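Arylalkylamine N-Acetyltransferase like 5b (Aedes aegypti, PDB 4FD4) probably transfers an acyl group from acyl-CoA, such as acetyl- or hexadecanoyl-CoA, to the amine of serotonin or dopamine, as a member of the GNAT acetyltransferase family. Local coordinates at residues 7-12 against 62-67; 21-26 against 70-75; 112-117 against 183-188; 125-130 against 161-166; 45-50 against 99-104. One frame throughout, in Å; residues are numbered along the deposited sequence.

Contact 1. Residues 7-12 against 62-67; sequences IVLRVA and VVAEDS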
# COMPACT_ATOMS: atom_id res chain seq x y z
N ILE A 7 4.15 20.88 9.46
CA ILE A 7 3.42 19.86 8.71
C ILE A 7 2.38 19.16 9.58
O ILE A 7 2.69 18.72 10.69
CB ILE A 7 4.39 18.83 8.09
CG1 ILE A 7 5.24 19.50 7.00
CG2 ILE A 7 3.64 17.64 7.51
CD1 ILE A 7 4.42 20.24 5.96
N VAL A 8 1.14 19.06 9.09
CA VAL A 8 0.05 18.46 9.85
C VAL A 8 -0.24 17.03 9.38
O VAL A 8 -0.37 16.80 8.19
CB VAL A 8 -1.25 19.25 9.67
CG1 VAL A 8 -2.42 18.56 10.39
CG2 VAL A 8 -1.09 20.69 10.15
N LEU A 9 -0.33 16.08 10.30
CA LEU A 9 -0.80 14.74 9.92
C LEU A 9 -2.23 14.57 10.39
O LEU A 9 -2.54 14.90 11.54
CB LEU A 9 0.06 13.65 10.56
CG LEU A 9 1.47 13.37 10.06
CD1 LEU A 9 1.48 12.20 9.11
CD2 LEU A 9 2.15 14.59 9.45
N ARG A 10 -3.10 14.05 9.53
CA ARG A 10 -4.47 13.78 9.95
C ARG A 10 -5.18 12.84 9.00
O ARG A 10 -4.68 12.56 7.92
CB ARG A 10 -5.26 15.08 10.04
CG ARG A 10 -5.31 15.81 8.69
CD ARG A 10 -6.00 17.13 8.82
NE ARG A 10 -6.02 17.87 7.55
CZ ARG A 10 -6.87 17.64 6.55
NH1 ARG A 10 -7.78 16.67 6.65
NH2 ARG A 10 -6.79 18.38 5.45
N VAL A 11 -6.36 12.37 9.39
CA VAL A 11 -7.15 11.52 8.52
C VAL A 11 -7.85 12.38 7.45
O VAL A 11 -8.31 13.49 7.74
CB VAL A 11 -8.15 10.68 9.36
CG1 VAL A 11 -9.24 10.07 8.50
CG2 VAL A 11 -7.40 9.57 10.14
N ALA A 12 -7.87 11.89 6.21
CA ALA A 12 -8.54 12.62 5.13
C ALA A 12 -10.06 12.52 5.28
O ALA A 12 -10.57 11.46 5.62
CB ALA A 12 -8.10 12.08 3.78
N VAL A 62 -4.56 8.57 5.65
CA VAL A 62 -3.88 9.60 6.42
C VAL A 62 -3.08 10.48 5.46
O VAL A 62 -2.42 9.98 4.55
CB VAL A 62 -2.90 9.02 7.45
CG1 VAL A 62 -2.19 10.16 8.20
CG2 VAL A 62 -3.61 8.11 8.44
N VAL A 63 -3.15 11.79 5.66
CA VAL A 63 -2.44 12.70 4.81
C VAL A 63 -1.51 13.54 5.66
O VAL A 63 -1.76 13.78 6.87
CB VAL A 63 -3.39 13.61 4.02
CG1 VAL A 63 -4.14 12.81 2.95
CG2 VAL A 63 -4.36 14.30 4.97
N ALA A 64 -0.41 13.91 5.03
CA ALA A 64 0.52 14.89 5.57
C ALA A 64 0.32 16.13 4.71
O ALA A 64 0.42 16.08 3.47
CB ALA A 64 1.95 14.39 5.47
N GLU A 65 0.02 17.24 5.39
CA GLU A 65 -0.43 18.47 4.76
C GLU A 65 0.50 19.63 5.14
O GLU A 65 0.92 19.76 6.29
CB GLU A 65 -1.85 18.78 5.27
CG GLU A 65 -2.50 20.05 4.76
CD GLU A 65 -3.91 20.24 5.34
OE1 GLU A 65 -4.80 20.74 4.63
OE2 GLU A 65 -4.11 19.89 6.53
N ASP A 66 0.84 20.45 4.15
CA ASP A 66 1.58 21.69 4.38
C ASP A 66 0.53 22.79 4.55
O ASP A 66 0.13 23.42 3.58
CB ASP A 66 2.49 21.97 3.18
CG ASP A 66 3.31 23.26 3.34
OD1 ASP A 66 2.87 24.18 4.06
OD2 ASP A 66 4.38 23.35 2.71
N SER A 67 0.08 23.00 5.78
CA SER A 67 -1.02 23.92 6.04
C SER A 67 -0.74 25.34 5.54
O SER A 67 -1.65 26.05 5.12
CB SER A 67 -1.38 23.95 7.53
OG SER A 67 -0.31 24.45 8.31

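Contact 2. Residues 21-26 against 70-75; sequences REILHR and KKFIGV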
# COMPACT_ATOMS: atom_id res chain seq x y z
N ARG A 21 -6.97 12.12 -4.45
CA ARG A 21 -6.73 11.65 -5.81
C ARG A 21 -5.47 12.36 -6.32
O ARG A 21 -4.54 11.71 -6.85
CB ARG A 21 -7.95 11.94 -6.71
CG ARG A 21 -7.96 11.16 -8.04
CD ARG A 21 -8.95 11.76 -9.07
NE ARG A 21 -10.34 11.75 -8.62
CZ ARG A 21 -11.19 10.74 -8.82
NH1 ARG A 21 -10.79 9.65 -9.46
NH2 ARG A 21 -12.44 10.82 -8.37
N GLU A 22 -5.40 13.66 -6.19
CA GLU A 22 -4.26 14.38 -6.74
C GLU A 22 -2.96 13.93 -6.16
O GLU A 22 -2.04 13.76 -6.89
CB GLU A 22 -4.35 15.89 -6.58
CG GLU A 22 -3.23 16.66 -7.32
CD GLU A 22 -1.88 16.84 -6.52
OE1 GLU A 22 -1.87 16.93 -5.28
OE2 GLU A 22 -0.83 16.93 -7.16
N ILE A 23 -2.87 13.77 -4.84
CA ILE A 23 -1.57 13.40 -4.30
C ILE A 23 -1.18 12.03 -4.84
O ILE A 23 -0.00 11.78 -5.17
CB ILE A 23 -1.49 13.53 -2.74
CG1 ILE A 23 -0.08 13.23 -2.24
CG2 ILE A 23 -2.56 12.69 -2.06
CD1 ILE A 23 0.89 14.38 -2.41
N LEU A 24 -2.17 11.14 -5.01
CA LEU A 24 -1.85 9.81 -5.52
C LEU A 24 -1.30 9.93 -6.94
O LEU A 24 -0.32 9.29 -7.29
CB LEU A 24 -3.07 8.88 -5.50
CG LEU A 24 -3.54 8.38 -4.13
CD1 LEU A 24 -4.84 7.58 -4.28
CD2 LEU A 24 -2.47 7.55 -3.42
N HIS A 25 -1.94 10.77 -7.75
CA HIS A 25 -1.47 10.95 -9.12
C HIS A 25 -0.04 11.47 -9.11
O HIS A 25 0.77 11.11 -9.96
CB HIS A 25 -2.34 11.99 -9.84
CG HIS A 25 -3.51 11.42 -10.58
ND1 HIS A 25 -3.62 11.50 -11.96
CD2 HIS A 25 -4.64 10.82 -10.15
CE1 HIS A 25 -4.76 10.95 -12.33
NE2 HIS A 25 -5.40 10.53 -11.26
N ARG A 26 0.29 12.32 -8.14
CA ARG A 26 1.51 13.14 -8.26
C ARG A 26 2.75 12.44 -7.74
O ARG A 26 3.80 12.46 -8.39
CB ARG A 26 1.33 14.49 -7.53
CG ARG A 26 2.34 15.57 -7.93
CD ARG A 26 2.13 16.86 -7.15
NE ARG A 26 2.73 16.81 -5.82
CZ ARG A 26 2.12 17.15 -4.69
NH1 ARG A 26 2.76 17.06 -3.52
NH2 ARG A 26 0.86 17.57 -4.71
N LYS A 70 -1.50 25.03 2.05
CA LYS A 70 -2.77 24.32 1.83
C LYS A 70 -2.59 23.24 0.77
O LYS A 70 -3.21 23.30 -0.29
CB LYS A 70 -3.88 25.30 1.42
CG LYS A 70 -5.30 24.86 1.83
CD LYS A 70 -5.74 23.58 1.12
CE LYS A 70 -6.30 22.55 2.11
NZ LYS A 70 -6.42 21.20 1.49
N LYS A 71 -1.74 22.26 1.08
CA LYS A 71 -1.29 21.28 0.09
C LYS A 71 -0.94 19.94 0.75
O LYS A 71 -0.25 19.91 1.77
CB LYS A 71 -0.06 21.83 -0.64
CG LYS A 71 0.70 20.84 -1.50
CD LYS A 71 2.03 21.44 -1.96
CE LYS A 71 2.78 20.51 -2.90
NZ LYS A 71 4.05 21.14 -3.39
N PHE A 72 -1.40 18.83 0.17
CA PHE A 72 -0.98 17.52 0.65
C PHE A 72 0.46 17.26 0.16
O PHE A 72 0.82 17.62 -0.96
CB PHE A 72 -1.91 16.42 0.14
CG PHE A 72 -3.28 16.42 0.77
CD1 PHE A 72 -3.55 17.16 1.92
CD2 PHE A 72 -4.32 15.66 0.21
CE1 PHE A 72 -4.82 17.15 2.48
CE2 PHE A 72 -5.58 15.66 0.77
CZ PHE A 72 -5.84 16.40 1.91
N ILE A 73 1.26 16.62 1.00
CA ILE A 73 2.63 16.31 0.62
C ILE A 73 2.99 14.89 1.03
O ILE A 73 4.12 14.44 0.84
CB ILE A 73 3.64 17.28 1.25
CG1 ILE A 73 3.49 17.24 2.78
CG2 ILE A 73 3.41 18.69 0.72
CD1 ILE A 73 4.59 17.96 3.51
N GLY A 74 2.03 14.19 1.63
CA GLY A 74 2.24 12.77 1.87
C GLY A 74 0.90 12.08 2.04
O GLY A 74 -0.09 12.73 2.36
N VAL A 75 0.87 10.77 1.84
CA VAL A 75 -0.39 10.04 2.01
C VAL A 75 -0.11 8.59 2.34
O VAL A 75 0.90 8.02 1.90
CB VAL A 75 -1.28 10.15 0.75
CG1 VAL A 75 -0.53 9.61 -0.47
CG2 VAL A 75 -2.67 9.40 0.93

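Contact 3. Residues 112-117 against 183-188; sequences ERTADV and CISQLA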
# COMPACT_ATOMS: atom_id res chain seq x y z
N GLU A 112 -0.66 -11.42 -0.02
CA GLU A 112 -1.43 -11.51 1.21
C GLU A 112 -1.55 -12.97 1.66
O GLU A 112 -1.42 -13.29 2.85
CB GLU A 112 -2.81 -10.88 1.05
CG GLU A 112 -3.55 -10.75 2.35
CD GLU A 112 -4.90 -10.06 2.22
OE1 GLU A 112 -5.07 -9.16 1.36
OE2 GLU A 112 -5.79 -10.43 3.01
N ARG A 113 -1.79 -13.84 0.70
CA ARG A 113 -1.99 -15.26 0.96
C ARG A 113 -0.71 -15.88 1.50
O ARG A 113 -0.74 -16.69 2.42
CB ARG A 113 -2.41 -15.98 -0.32
CG ARG A 113 -3.17 -17.28 -0.07
CD ARG A 113 -3.29 -18.09 -1.35
NE ARG A 113 -4.08 -17.43 -2.39
CZ ARG A 113 -5.41 -17.45 -2.46
NH1 ARG A 113 -6.03 -16.83 -3.46
NH2 ARG A 113 -6.12 -18.07 -1.53
N THR A 114 0.42 -15.47 0.94
CA THR A 114 1.71 -16.02 1.35
C THR A 114 2.08 -15.53 2.74
O THR A 114 2.61 -16.29 3.56
CB THR A 114 2.83 -15.63 0.37
OG1 THR A 114 2.56 -16.19 -0.93
CG2 THR A 114 4.17 -16.15 0.86
N ALA A 115 1.83 -14.24 2.99
CA ALA A 115 2.16 -13.67 4.29
C ALA A 115 1.31 -14.33 5.36
O ALA A 115 1.81 -14.67 6.43
CB ALA A 115 1.94 -12.17 4.29
N ASP A 116 0.03 -14.51 5.07
CA ASP A 116 -0.90 -15.15 6.01
C ASP A 116 -0.80 -14.56 7.41
O ASP A 116 -0.71 -15.30 8.39
CB ASP A 116 -0.61 -16.66 6.07
CG ASP A 116 -1.67 -17.43 6.84
OD1 ASP A 116 -1.35 -18.53 7.35
OD2 ASP A 116 -2.81 -16.92 6.96
N VAL A 117 -0.81 -13.23 7.52
CA VAL A 117 -0.65 -12.58 8.82
C VAL A 117 -1.63 -13.10 9.89
O VAL A 117 -1.21 -13.46 11.01
CB VAL A 117 -0.79 -11.05 8.71
CG1 VAL A 117 -0.81 -10.41 10.09
CG2 VAL A 117 0.35 -10.49 7.88
N CYS A 183 9.82 -8.41 8.80
CA CYS A 183 9.52 -8.92 7.46
C CYS A 183 9.41 -10.43 7.49
O CYS A 183 10.39 -11.11 7.81
CB CYS A 183 10.58 -8.51 6.45
SG CYS A 183 10.57 -9.57 4.95
N ILE A 184 8.24 -10.95 7.16
CA ILE A 184 7.95 -12.37 7.30
C ILE A 184 7.88 -13.10 5.97
O ILE A 184 7.91 -14.33 5.92
CB ILE A 184 6.63 -12.60 8.04
CG1 ILE A 184 5.52 -11.78 7.38
CG2 ILE A 184 6.77 -12.26 9.53
CD1 ILE A 184 4.17 -11.97 8.02
N SER A 185 7.78 -12.34 4.88
CA SER A 185 7.69 -12.93 3.56
C SER A 185 8.18 -11.93 2.52
O SER A 185 8.11 -10.72 2.73
CB SER A 185 6.24 -13.36 3.27
OG SER A 185 6.01 -13.47 1.88
N GLN A 186 8.72 -12.42 1.40
CA GLN A 186 9.13 -11.54 0.31
C GLN A 186 8.96 -12.19 -1.05
O GLN A 186 8.80 -13.41 -1.15
CB GLN A 186 10.58 -11.06 0.50
CG GLN A 186 11.52 -12.06 1.14
CD GLN A 186 12.93 -11.50 1.29
OE1 GLN A 186 13.54 -11.04 0.32
NE2 GLN A 186 13.44 -11.52 2.52
N LEU A 187 8.98 -11.37 -2.09
CA LEU A 187 8.75 -11.85 -3.45
C LEU A 187 9.53 -11.01 -4.44
O LEU A 187 9.33 -9.79 -4.54
CB LEU A 187 7.25 -11.82 -3.79
CG LEU A 187 6.83 -11.94 -5.26
CD1 LEU A 187 5.55 -12.75 -5.42
CD2 LEU A 187 6.64 -10.58 -5.87
N ALA A 188 10.42 -11.67 -5.17
CA ALA A 188 11.13 -11.02 -6.26
C ALA A 188 10.14 -10.72 -7.38
O ALA A 188 9.55 -11.64 -7.96
CB ALA A 188 12.27 -11.89 -6.75

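Contact 4. Residues 125-130 against 161-166; sequences KAYHVH and KAISGD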
# COMPACT_ATOMS: atom_id res chain seq x y z
N LYS A 125 -8.42 -10.43 12.21
CA LYS A 125 -8.16 -9.41 11.19
C LYS A 125 -6.88 -8.66 11.52
O LYS A 125 -6.37 -8.72 12.64
CB LYS A 125 -9.35 -8.44 11.07
CG LYS A 125 -9.63 -7.63 12.33
CD LYS A 125 -10.69 -6.54 12.08
CE LYS A 125 -11.83 -7.07 11.20
NZ LYS A 125 -13.17 -6.51 11.57
N ALA A 126 -6.34 -7.97 10.53
CA ALA A 126 -5.12 -7.19 10.71
C ALA A 126 -5.30 -5.88 9.96
O ALA A 126 -6.19 -5.77 9.13
CB ALA A 126 -3.92 -7.95 10.18
N TYR A 127 -4.45 -4.90 10.25
CA TYR A 127 -4.51 -3.61 9.56
C TYR A 127 -3.38 -3.55 8.56
O TYR A 127 -2.21 -3.64 8.92
CB TYR A 127 -4.37 -2.48 10.58
CG TYR A 127 -4.69 -1.07 10.13
CD1 TYR A 127 -3.68 -0.14 9.91
CD2 TYR A 127 -6.01 -0.64 10.01
CE1 TYR A 127 -3.97 1.17 9.53
CE2 TYR A 127 -6.31 0.67 9.64
CZ TYR A 127 -5.30 1.57 9.40
OH TYR A 127 -5.61 2.87 9.03
N HIS A 128 -3.72 -3.37 7.29
CA HIS A 128 -2.74 -3.48 6.22
C HIS A 128 -2.51 -2.16 5.51
O HIS A 128 -3.43 -1.60 4.92
CB HIS A 128 -3.19 -4.54 5.22
CG HIS A 128 -2.15 -4.89 4.21
ND1 HIS A 128 -1.04 -5.64 4.52
CD2 HIS A 128 -2.05 -4.59 2.89
CE1 HIS A 128 -0.30 -5.80 3.44
NE2 HIS A 128 -0.89 -5.16 2.44
N VAL A 129 -1.28 -1.65 5.59
CA VAL A 129 -0.91 -0.46 4.84
C VAL A 129 -0.73 -0.84 3.38
O VAL A 129 0.18 -1.60 3.03
CB VAL A 129 0.39 0.19 5.38
CG1 VAL A 129 0.70 1.45 4.58
CG2 VAL A 129 0.24 0.55 6.85
N HIS A 130 -1.61 -0.31 2.53
CA HIS A 130 -1.53 -0.53 1.08
C HIS A 130 -0.59 0.48 0.42
O HIS A 130 0.13 0.14 -0.51
CB HIS A 130 -2.91 -0.36 0.43
CG HIS A 130 -3.95 -1.35 0.89
ND1 HIS A 130 -3.89 -2.69 0.57
CD2 HIS A 130 -5.08 -1.17 1.60
CE1 HIS A 130 -4.94 -3.31 1.08
NE2 HIS A 130 -5.68 -2.42 1.72
N LYS A 161 -5.15 -5.68 16.38
CA LYS A 161 -4.14 -6.34 17.19
C LYS A 161 -2.83 -6.48 16.43
O LYS A 161 -1.83 -6.87 17.00
CB LYS A 161 -4.63 -7.71 17.69
CG LYS A 161 -5.81 -7.62 18.66
CD LYS A 161 -5.65 -6.46 19.63
CE LYS A 161 -5.42 -6.92 21.07
NZ LYS A 161 -6.65 -7.52 21.69
N ALA A 162 -2.85 -6.16 15.13
CA ALA A 162 -1.65 -6.25 14.30
C ALA A 162 -1.72 -5.33 13.08
O ALA A 162 -2.81 -5.07 12.55
CB ALA A 162 -1.41 -7.70 13.86
N ILE A 163 -0.56 -4.86 12.63
CA ILE A 163 -0.46 -4.05 11.41
C ILE A 163 0.57 -4.65 10.47
O ILE A 163 1.59 -5.18 10.92
CB ILE A 163 -0.07 -2.59 11.72
CG1 ILE A 163 -0.12 -1.74 10.45
CG2 ILE A 163 1.31 -2.54 12.33
CD1 ILE A 163 0.21 -0.25 10.71
N SER A 164 0.33 -4.56 9.16
CA SER A 164 1.24 -5.09 8.16
C SER A 164 1.31 -4.21 6.93
O SER A 164 0.57 -3.23 6.81
CB SER A 164 0.85 -6.51 7.74
OG SER A 164 -0.51 -6.58 7.35
N GLY A 165 2.21 -4.55 6.02
CA GLY A 165 2.32 -3.82 4.77
C GLY A 165 3.16 -4.53 3.73
O GLY A 165 4.00 -5.38 4.06
N ASP A 166 2.90 -4.20 2.47
CA ASP A 166 3.73 -4.66 1.37
C ASP A 166 4.64 -3.50 0.98
O ASP A 166 4.19 -2.52 0.39
CB ASP A 166 2.87 -5.10 0.18
CG ASP A 166 1.92 -6.24 0.54
OD1 ASP A 166 2.33 -7.15 1.29
OD2 ASP A 166 0.76 -6.21 0.07
O HOH W 1 -6.69 -7.26 15.14
O HOH W 2 -0.93 -3.85 -0.85

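Contact 5. Residues 45-50 against 99-104; sequences TLDDER and KKWGDI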
# COMPACT_ATOMS: atom_id res chain seq x y z
N THR A 45 -4.58 2.67 -13.82
CA THR A 45 -5.90 2.65 -14.43
C THR A 45 -6.92 3.22 -13.46
O THR A 45 -6.62 3.41 -12.27
CB THR A 45 -6.33 1.22 -14.78
OG1 THR A 45 -6.34 0.43 -13.58
CG2 THR A 45 -5.37 0.60 -15.78
N LEU A 46 -8.13 3.46 -13.96
CA LEU A 46 -9.22 3.96 -13.14
C LEU A 46 -9.66 2.97 -12.06
O LEU A 46 -10.04 3.37 -10.96
CB LEU A 46 -10.42 4.37 -14.00
CG LEU A 46 -11.54 5.14 -13.27
CD1 LEU A 46 -11.01 6.43 -12.66
CD2 LEU A 46 -12.73 5.44 -14.19
N ASP A 47 -9.62 1.67 -12.34
CA ASP A 47 -10.06 0.71 -11.31
C ASP A 47 -9.09 0.62 -10.12
O ASP A 47 -9.52 0.39 -8.97
CB ASP A 47 -10.54 -0.66 -11.86
CG ASP A 47 -9.68 -1.23 -12.99
OD1 ASP A 47 -9.97 -2.39 -13.40
OD2 ASP A 47 -8.74 -0.56 -13.47
N ASP A 48 -7.81 0.85 -10.41
CA ASP A 48 -6.73 0.95 -9.43
C ASP A 48 -7.04 2.13 -8.50
O ASP A 48 -7.12 2.02 -7.26
CB ASP A 48 -5.43 1.21 -10.21
CG ASP A 48 -4.17 0.94 -9.41
OD1 ASP A 48 -3.17 0.50 -10.02
OD2 ASP A 48 -4.17 1.16 -8.18
N GLU A 49 -7.23 3.29 -9.13
CA GLU A 49 -7.58 4.50 -8.43
C GLU A 49 -8.83 4.33 -7.56
O GLU A 49 -8.86 4.75 -6.40
CB GLU A 49 -7.80 5.59 -9.48
CG GLU A 49 -7.95 6.97 -8.94
CD GLU A 49 -7.81 8.01 -10.05
OE1 GLU A 49 -6.67 8.26 -10.50
OE2 GLU A 49 -8.85 8.53 -10.48
N ARG A 50 -9.86 3.72 -8.12
CA ARG A 50 -11.08 3.50 -7.36
C ARG A 50 -10.82 2.66 -6.12
O ARG A 50 -11.39 2.93 -5.05
CB ARG A 50 -12.15 2.81 -8.22
CG ARG A 50 -13.49 2.68 -7.52
CD ARG A 50 -14.59 2.18 -8.46
NE ARG A 50 -14.24 0.88 -9.03
CZ ARG A 50 -13.88 0.70 -10.30
NH1 ARG A 50 -13.83 1.74 -11.13
NH2 ARG A 50 -13.57 -0.52 -10.73
N LYS A 99 -7.32 -5.26 -17.63
CA LYS A 99 -6.50 -6.43 -17.37
C LYS A 99 -5.37 -6.08 -16.40
O LYS A 99 -5.00 -6.90 -15.57
CB LYS A 99 -5.93 -7.03 -18.66
CG LYS A 99 -4.95 -8.19 -18.39
CD LYS A 99 -4.97 -9.24 -19.49
CE LYS A 99 -3.86 -10.26 -19.30
NZ LYS A 99 -3.83 -10.85 -17.94
N LYS A 100 -4.83 -4.87 -16.51
CA LYS A 100 -3.71 -4.49 -15.65
C LYS A 100 -4.09 -4.57 -14.17
O LYS A 100 -3.34 -5.10 -13.35
CB LYS A 100 -3.20 -3.08 -15.96
CG LYS A 100 -2.08 -2.64 -15.02
CD LYS A 100 -1.41 -1.35 -15.48
CE LYS A 100 -0.34 -0.92 -14.49
NZ LYS A 100 0.60 0.11 -15.06
N TRP A 101 -5.25 -4.01 -13.84
CA TRP A 101 -5.69 -4.00 -12.44
C TRP A 101 -6.00 -5.42 -11.98
O TRP A 101 -5.72 -5.75 -10.83
CB TRP A 101 -6.86 -3.06 -12.18
CG TRP A 101 -7.33 -3.08 -10.73
CD1 TRP A 101 -8.58 -3.39 -10.27
CD2 TRP A 101 -6.54 -2.81 -9.57
NE1 TRP A 101 -8.62 -3.31 -8.90
CE2 TRP A 101 -7.37 -2.97 -8.44
CE3 TRP A 101 -5.20 -2.45 -9.37
CZ2 TRP A 101 -6.92 -2.77 -7.14
CZ3 TRP A 101 -4.74 -2.26 -8.07
CH2 TRP A 101 -5.60 -2.42 -6.97
N GLY A 102 -6.58 -6.24 -12.85
CA GLY A 102 -6.80 -7.65 -12.52
C GLY A 102 -5.50 -8.39 -12.19
O GLY A 102 -5.42 -9.13 -11.20
N ASP A 103 -4.48 -8.17 -13.02
CA ASP A 103 -3.17 -8.78 -12.80
C ASP A 103 -2.54 -8.31 -11.49
O ASP A 103 -1.96 -9.11 -10.73
CB ASP A 103 -2.21 -8.46 -13.96
CG ASP A 103 -2.63 -9.12 -15.27
OD1 ASP A 103 -2.15 -8.65 -16.33
OD2 ASP A 103 -3.44 -10.09 -15.25
N ILE A 104 -2.64 -7.00 -11.23
CA ILE A 104 -2.08 -6.45 -9.99
C ILE A 104 -2.81 -7.02 -8.78
O ILE A 104 -2.18 -7.41 -7.78
CB ILE A 104 -2.08 -4.91 -9.98
CG1 ILE A 104 -1.06 -4.39 -11.00
CG2 ILE A 104 -1.71 -4.39 -8.59
CD1 ILE A 104 -1.16 -2.89 -11.27

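Contact 1. Residues 7-12 against 62-67
The outer edge of the mixed GNAT sheet is built here, where V8 and R10 of edge strand 7-11 pair with E65 and V63 of strand 61-66, antiparallel. V8 N reaches E65 O at 2.9 Å and E65 N returns to V8 O. One pair further on, R10 N binds V63 O, and V63 N meets R10 O at 2.8 Å, nearly straight at 172°. On the sheet face of V63 and E65, the R10 side chain swings across the neighbouring strand. Its CG sits between the backbone N and the carbonyl carbon (chi1 60°), and the chain then runs extended to NE, with V63 CG2 lying over one guanidinium face and 4.1 Å from R10 CG. The guanidinium takes the E65 carboxylate side-on: R10 NE holds E65 OE2 at 3.0 Å, and R10 NH2 holds E65 OE1 at 3.2 Å. Both oxygens lie in the guanidinium plane but are approached from above the carboxylate plane, the two groups being turned 56° apart. R10 NH2 also has a salt bridge to E16, so its charge is probably shared between E65 and E16. Strand 7-11 is the first of the sheet, and its opposite face, bearing L9 and I7, turns to helix 143-158. There A64 CB touches L9 CD2 at 4.0 Å and I7 CG2 at 4.2 Å, while L9 itself rests on L147 and F150.

Contact 2. Residues 21-26 against 70-75
I23 packs its branched side chain directly onto strand 71-81. Its CG2 lies 4.0 Å from V75 CB, the two side chains sliding past each other in opposite directions, and I23 CB meets F72 CB at 4.1 Å. With CG1 anti to the backbone N (chi1 -176°), the I23 chain carries CD1 over the strand backbone to within 3.6 Å of F72 O. L24 CD2 adds a lateral touch on V75 CG1, crossing it at about a right angle. One helical turn on, R26 bends at chi3 and brings NH1 to the same F72 O, a rather long bond of 3.3 Å but straight at 166°, with the oxygen in the guanidinium plane. K71 CE lies over one face of that guanidinium, 3.5 Å from R26 NH1. Two acids also hold the arginine: E22 of its own helix, using the syn lone pair of OE2, at NH2, and D135 at NH1 in a salt bridge that probably offsets the nearby K71 charge. I73 and G74 form a classic beta bulge opposite A64. The 21-26 part of helix 17-28 crosses strand segment 71-75 at 74°, with L24 also resting on helix 46-53 and F72 touching V63 and E65 of strand 61-66 and R10 of strand 7-11.

Contact 3. Residues 112-117 against 183-188
I184 and V117 meet at about a right angle: the CD1 end of I184 comes within 4.1 Å of V117 CG2. I184 CG1 stands between its backbone N and carbonyl carbon (chi1 51°), and from there the chain extends toward the end of helix 99-115. The same CD1 is 3.9 Å from A115 O and 4.4 Å from A115 CB, so this one methyl group fits against both the last helical turn and the start of helix 117-121. S185, the next residue, also points toward the helix although neighbouring strand residues normally alternate; I184 and S185 form a classic beta bulge opposite T212 of strand 209-216. S185 CB faces A115 CA at 4.2 Å. Its hydroxyl, carried anti to the backbone N, lies 3.4 Å from the methyl carbon CG2 of T114. The threonine is turned with that methyl toward the strand. D116 breaks the helix with positive phi and caps the following one through a weak bond to G119 N. Strand 182-188 is outermost in the sheet, and the helix end packs over it and the adjoining strand 209-216, A115 touching T212. T114 OG1 is spent on L110 O within its own helix, and the two segments meet by van der Waals contact alone, through methyl groups and one serine side chain; the nearby polar tie is I184 O, hydrogen-bonded to R120 of helix 117-121.

Contact 4. Residues 125-130 against 161-166
A chi1 of -171° carries the H128 ring away from its own backbone N, across to strand 162-167, and S164 OG stands between N and carbonyl carbon (chi1 52°), which brings imidazole and hydroxyl together on one sheet face. H128 ND1 and S164 OG are 3.0 Å apart in a nearly straight hydrogen bond at the ring edge. At the other ring nitrogen, H128 NE2 gives D166 OD2 a weak, bent bond of 3.1 Å, the ring and carboxylate planes being 63° apart. T212 holds D166 OD1 and a water donates to OD2, positioning the carboxylate that receives the weak NE2 bond. The strands are parallel, joined by the right-handed beta-alpha-beta crossover through helix 143-158. Y127 N binds A162 O at 2.8 Å, S164 N binds Y127 O, and V129 N binds S164 O at 2.7 Å. On the face toward that helix, I163 CG1 lies at the edge of the Y127 ring, 3.9 Å from Y127 CD1, and I163 CD1 meets V129 CG2 at 3.9 Å. Y127 OH continues to Q151.

Contact 5. Residues 45-50 against 99-104
W101 and D48 are the heart of a helix-helix contact between the start of helix 46-53 and the first turns of helix 99-115; the axes of 46-50 and 99-104 are inclined at 48° and 9.1 Å apart at closest. The tight part is a CH-pi contact: D48 CA lies 3.8 Å from the centroid of the W101 six-membered ring and 15° off its normal. W101 carries CG anti to its backbone N, which sends the indole out to the other helix, so that its face lies against the backbone at D47 and D48. D47 O lies over the same face, toward the rim. The D48 carboxylate, its plane 33° from the ring, brings OD2 to 3.5 Å from W101 CZ3, and that oxygen is hydrogen-bonded to Y29. The preceding residue, D47, slides past the indole in the opposite direction and sets OD2 3.4 Å from W101 CB, its OD1 being held by T96 OG1 and T98 N. W101 NE1 is buried here without a polar partner in the model. The contact is looser at its margins. T45 CG2 only brushes K100 CB at 4.3 Å, and the ammonium of K100 turns instead to the carbonyls of T35, G41 and S43. I104 CD1 approaches D48 OD1 no closer than 4.1 Å, and R50, exposed, reaches to E97. T45, at the N-cap position, gives its hydroxyl proton to D47: T45 OG1 to D47 OD2 is 2.6 Å.

Contacts 1, 2, 3 and 4 all reach one mixed sheet, in which strand 7-11 and strand 182-188 are outermost. Contacts 1 and 2, centres 10 Å apart, touch through neighbouring strands 61-66 and 71-81, and their segments alternate along the chain. Contact 3 lies on the opposite side of the chain's centre, its centre 30 Å from that of contact 1; contact 4, nested within the loop closed by contact 3, meets it where V117 packs on A126 and S164. Contact 5 joins two helices, shares helix 99-115 with contact 3 and is tied to contact 2 by the R21-E49 salt bridge. The contacts thus span the single GNAT sheet from one edge to the other, with helices 17-28, 46-53 and 99-115 packed around it.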